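Local coordinates for protein flavin-dependent monooxygenase, oxygenase subunit HsaA (PDB 2RFQ) that catalyses the ortho-hydroxylation of the phenolic secosteroid 3-HSA to the catechol 3,4-DHSA with reduced FMN and oxygen, a step in bacterial cholesterol breakdown, at residues A[351-354]-A[355-358]; A[182-185]-A[186-190]. All blocks are in the same frame, centred on the assembly; numbering follows the deposited sequence.

Contact 1 of 2, residues A[351-354]-A[355-358]. With 1PS (3-pyridinium-1-ylpropane-1-sulfonate), chain E.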
# COMPACT_ATOMS: atom_id res chain seq x y z
N ASN A 351 28.03 5.53 -1.81
CA ASN A 351 28.57 4.38 -2.54
C ASN A 351 29.42 3.52 -1.61
O ASN A 351 30.07 4.03 -0.68
CB ASN A 351 29.39 4.81 -3.77
CG ASN A 351 28.53 5.36 -4.88
OD1 ASN A 351 27.34 5.02 -4.99
ND2 ASN A 351 29.10 6.24 -5.69
N GLY A 352 29.39 2.21 -1.86
CA GLY A 352 30.21 1.27 -1.10
C GLY A 352 29.64 0.82 0.23
O GLY A 352 30.28 0.02 0.93
N THR A 353 28.48 1.34 0.61
CA THR A 353 27.84 0.98 1.89
C THR A 353 26.79 -0.14 1.69
O THR A 353 26.23 -0.29 0.59
CB THR A 353 27.25 2.19 2.60
OG1 THR A 353 26.22 2.78 1.80
CG2 THR A 353 28.38 3.24 2.91
N PRO A 354 26.58 -0.97 2.72
CA PRO A 354 25.75 -2.16 2.51
C PRO A 354 24.28 -1.96 2.13
O PRO A 354 23.77 -2.68 1.27
CB PRO A 354 25.88 -2.94 3.84
CG PRO A 354 27.12 -2.43 4.49
CD PRO A 354 27.22 -0.97 4.05
N LEU A 355 23.59 -1.00 2.73
CA LEU A 355 22.13 -1.00 2.57
C LEU A 355 21.71 -0.66 1.13
O LEU A 355 20.79 -1.33 0.58
CB LEU A 355 21.47 -0.09 3.60
CG LEU A 355 19.96 0.07 3.56
CD1 LEU A 355 19.23 -1.27 3.78
CD2 LEU A 355 19.54 1.07 4.67
N GLN A 356 22.34 0.35 0.52
CA GLN A 356 22.02 0.70 -0.87
C GLN A 356 22.36 -0.48 -1.81
O GLN A 356 21.71 -0.65 -2.85
CB GLN A 356 22.69 1.99 -1.34
CG GLN A 356 24.20 2.02 -1.15
CD GLN A 356 24.98 1.45 -2.35
OE1 GLN A 356 24.57 1.61 -3.50
NE2 GLN A 356 26.14 0.82 -2.07
N ARG A 357 23.39 -1.25 -1.45
CA ARG A 357 23.74 -2.44 -2.25
C ARG A 357 22.67 -3.52 -2.17
O ARG A 357 22.27 -4.07 -3.20
CB ARG A 357 25.10 -3.00 -1.84
CG ARG A 357 25.67 -3.95 -2.90
CD ARG A 357 26.93 -4.60 -2.40
NE ARG A 357 27.98 -3.61 -2.19
CZ ARG A 357 28.45 -3.25 -1.00
NH1 ARG A 357 27.99 -3.82 0.11
NH2 ARG A 357 29.41 -2.33 -0.92
N PHE A 358 22.20 -3.85 -0.95
CA PHE A 358 21.12 -4.83 -0.81
C PHE A 358 19.89 -4.36 -1.56
O PHE A 358 19.17 -5.17 -2.16
CB PHE A 358 20.78 -5.01 0.66
CG PHE A 358 21.80 -5.84 1.44
CD1 PHE A 358 22.11 -7.16 1.05
CD2 PHE A 358 22.38 -5.31 2.59
CE1 PHE A 358 23.01 -7.93 1.81
CE2 PHE A 358 23.31 -6.06 3.34
CZ PHE A 358 23.61 -7.38 2.96
N1 1PS E . 27.01 4.77 6.27
C1 1PS E . 27.17 5.80 5.40
C2 1PS E . 28.44 6.29 5.10
C3 1PS E . 28.07 4.20 6.88
C4 1PS E . 29.36 4.65 6.62
C5 1PS E . 29.55 5.71 5.72
C6 1PS E . 25.65 4.27 6.58
C7 1PS E . 25.04 3.52 5.39
C8 1PS E . 23.72 2.86 5.78
S1 1PS E . 23.93 1.29 6.34
O1 1PS E . 22.61 0.91 6.90
O2 1PS E . 24.95 1.21 7.41
O3 1PS E . 24.39 0.44 5.20
O HOH W 1 26.07 2.85 -5.57
O HOH W 2 29.95 -2.75 2.00
O HOH W 3 28.13 0.51 -3.84
O HOH W 4 23.55 2.36 2.15
O HOH W 5 25.51 -5.32 0.77
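Gln-356 reaches back from the first turn of a helix to the carbonyl of Thr-353. Gln-356 NE2 donates to Thr-353 O at 2.9 Å, in the carbonyl plane and on a lone pair. The amide gets there because CG lies between the backbone N and the carbonyl carbon (chi1 54°) and the chain bends again at chi2. One water joins NE2 to Gly-352 N, and another joins OE1 to Asn-351 OD1. OE1 also accepts from Arg-360. With an alanine here, Thr-353 O would probably lose this donor, Arg-360 an acceptor and both waters one partner each, leaving the loop before the helix less firmly held.

Arg-357 folds over the same loop. A bend at chi3 brings Arg-357 NH2 to Gly-352 O at 3.1 Å, a weak bond. Thr-353 O lies over one face of the guanidinium, offset toward its rim.

Thr-353 is the N-cap residue of helix 354-365, but its hydroxyl makes no capping bond. OG1 instead bonds to Ala-350 O and takes a hydrogen from a water that accepts from Gln-356 N. The helix belongs to the acyl-CoA dehydrogenase-type C-terminal domain, and Thr-353, Pro-354 and Leu-355 line the 1PS pocket. Leu-355 N donates to sulfonate O3 of 1PS at 3.0 Å. The helix dipole probably helps hold this anion. Pro-354 CD touches 1PS O3 at 3.4 Å, and Thr-353 CG2 packs on the pyridinium ring at 1PS C2, 3.8 Å away. Phe-358 N donates to Pro-354 O at 3.0 Å, a helical i to i+4 bond.

Farther out, Arg-357 NE forms a salt bridge with Glu-31, and NH2 bonds to Gln-28. Asn-351 bonds to Asn-183 and Arg-188 of the second subunit. Leu-355 and Phe-358 pack on helix 233-266.

Contact 2 of 2, residues A[182-185]-A[186-190]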
# COMPACT_ATOMS: atom_id res chain seq x y z
N TRP A 182 27.88 -8.51 -18.73
CA TRP A 182 27.10 -8.20 -17.51
C TRP A 182 27.31 -6.75 -17.05
O TRP A 182 28.36 -6.40 -16.50
CB TRP A 182 27.49 -9.19 -16.42
CG TRP A 182 26.62 -9.19 -15.22
CD1 TRP A 182 27.02 -8.99 -13.93
CD2 TRP A 182 25.22 -9.45 -15.18
NE1 TRP A 182 25.95 -9.10 -13.08
CE2 TRP A 182 24.82 -9.38 -13.82
CE3 TRP A 182 24.24 -9.73 -16.16
CZ2 TRP A 182 23.51 -9.58 -13.41
CZ3 TRP A 182 22.92 -9.92 -15.75
CH2 TRP A 182 22.58 -9.86 -14.38
N ASN A 183 26.31 -5.90 -17.28
CA ASN A 183 26.44 -4.47 -17.09
C ASN A 183 25.12 -3.89 -16.57
O ASN A 183 24.35 -3.26 -17.31
CB ASN A 183 26.80 -3.85 -18.45
CG ASN A 183 27.16 -2.40 -18.34
OD1 ASN A 183 27.53 -1.91 -17.28
ND2 ASN A 183 27.03 -1.68 -19.46
N VAL A 184 24.88 -4.12 -15.27
CA VAL A 184 23.55 -3.90 -14.68
C VAL A 184 23.59 -3.10 -13.38
O VAL A 184 24.65 -2.92 -12.77
CB VAL A 184 22.84 -5.24 -14.43
CG1 VAL A 184 22.49 -5.91 -15.76
CG2 VAL A 184 23.73 -6.13 -13.61
N VAL A 185 22.42 -2.64 -12.95
CA VAL A 185 22.34 -1.73 -11.79
C VAL A 185 22.45 -2.45 -10.42
O VAL A 185 22.76 -1.84 -9.40
CB VAL A 185 21.01 -0.91 -11.86
CG1 VAL A 185 19.80 -1.84 -11.64
CG2 VAL A 185 21.00 0.29 -10.86
N GLY A 186 22.17 -3.74 -10.42
CA GLY A 186 22.31 -4.56 -9.19
C GLY A 186 22.70 -5.99 -9.51
O GLY A 186 22.66 -6.42 -10.67
N LEU A 187 23.03 -6.74 -8.46
CA LEU A 187 23.62 -8.09 -8.62
C LEU A 187 24.82 -8.04 -9.57
O LEU A 187 25.11 -9.00 -10.30
CB LEU A 187 22.57 -9.13 -9.10
CG LEU A 187 21.54 -9.53 -8.02
CD1 LEU A 187 20.50 -10.49 -8.68
CD2 LEU A 187 22.26 -10.18 -6.81
N ARG A 188 25.55 -6.93 -9.53
CA ARG A 188 26.72 -6.75 -10.40
C ARG A 188 27.76 -7.86 -10.18
O ARG A 188 28.35 -8.38 -11.14
CB ARG A 188 27.36 -5.38 -10.14
CG ARG A 188 26.47 -4.28 -10.62
CD ARG A 188 27.02 -2.90 -10.22
NE ARG A 188 26.29 -1.85 -10.92
CZ ARG A 188 26.29 -0.57 -10.57
NH1 ARG A 188 26.95 -0.15 -9.47
NH2 ARG A 188 25.63 0.31 -11.32
N GLY A 189 27.93 -8.26 -8.93
CA GLY A 189 28.92 -9.29 -8.59
C GLY A 189 28.63 -10.68 -9.13
O GLY A 189 29.51 -11.54 -9.11
N THR A 190 27.39 -10.92 -9.61
CA THR A 190 27.03 -12.28 -10.00
C THR A 190 27.72 -12.75 -11.29
O THR A 190 27.79 -13.95 -11.53
CB THR A 190 25.49 -12.48 -10.12
OG1 THR A 190 24.98 -11.64 -11.16
CG2 THR A 190 24.82 -12.14 -8.77
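Trp-182 and Leu-187 meet where the chain doubles back on itself, extended through Val-184, bending at Val-185, extended again at Gly-186, and turning at Leu-187, whose phi is positive, into a 3-10 turn at 188-190. Trp-182 NE1 donates to Leu-187 O at 2.9 Å. The oxygen lies in the ring plane, but the donor is tilted 30° from the carbonyl plane. Leu-187 O also accepts from Thr-190 N and from Thr-190 OG1, the latter at 2.8 Å, so three donors grip one oxygen. The NE1 bond helps set the rotation of the indole, while the two from Thr-190 hold the oxygen in place. Thr-190 OG1 also bonds to Ser-192 OG. Val-184 CG2 sits over one face of the indole, 3.4 Å above its plane and toward the rim. Val-184 CG2 is also 3.1 Å from Gly-186 O.

Arg-188 ties the end of the turn back to its start. Its chain is extended from CG to NE, and Arg-188 NE donates to Val-184 O at 2.7 Å, nearly straight at 162°. That oxygen lies at the guanidinium edge, while Val-185 O lies over one face.

The indole meets the ring of Trp-141 at about 80°; Trp-141 probably binds FMN, as does Trp-84. The loop lies between strands 177-179 and 193-198. Leu-187 and Thr-190 pack on helix 80-96, and Leu-187 and Arg-188 on helix 354-365.

How the contacts relate
Contact 2 comes first along the chain. It closes a tight loop between strands 177-179 and 193-198 of the mixed sheet. Contact 1 follows in series, after the long helices 233-266, 277-309 and 316-344, where the loop after helix 316-344 runs into helix 354-365. Neither contact encloses the other, and they do not cross. The centres of contacts 1 and 2 lie about 13 Å apart and their nearest atoms about 6 Å apart, so they do not touch. Helix 354-365 links them: it starts in contact 1, and farther along Arg-360, Asp-361 and Ala-364 meet residues 185-188. Both contacts also face the second subunit. There, Asn-183, Val-184 and Arg-188 of one copy meet Asn-351 of the other, and Val-185 packs on its Gln-356.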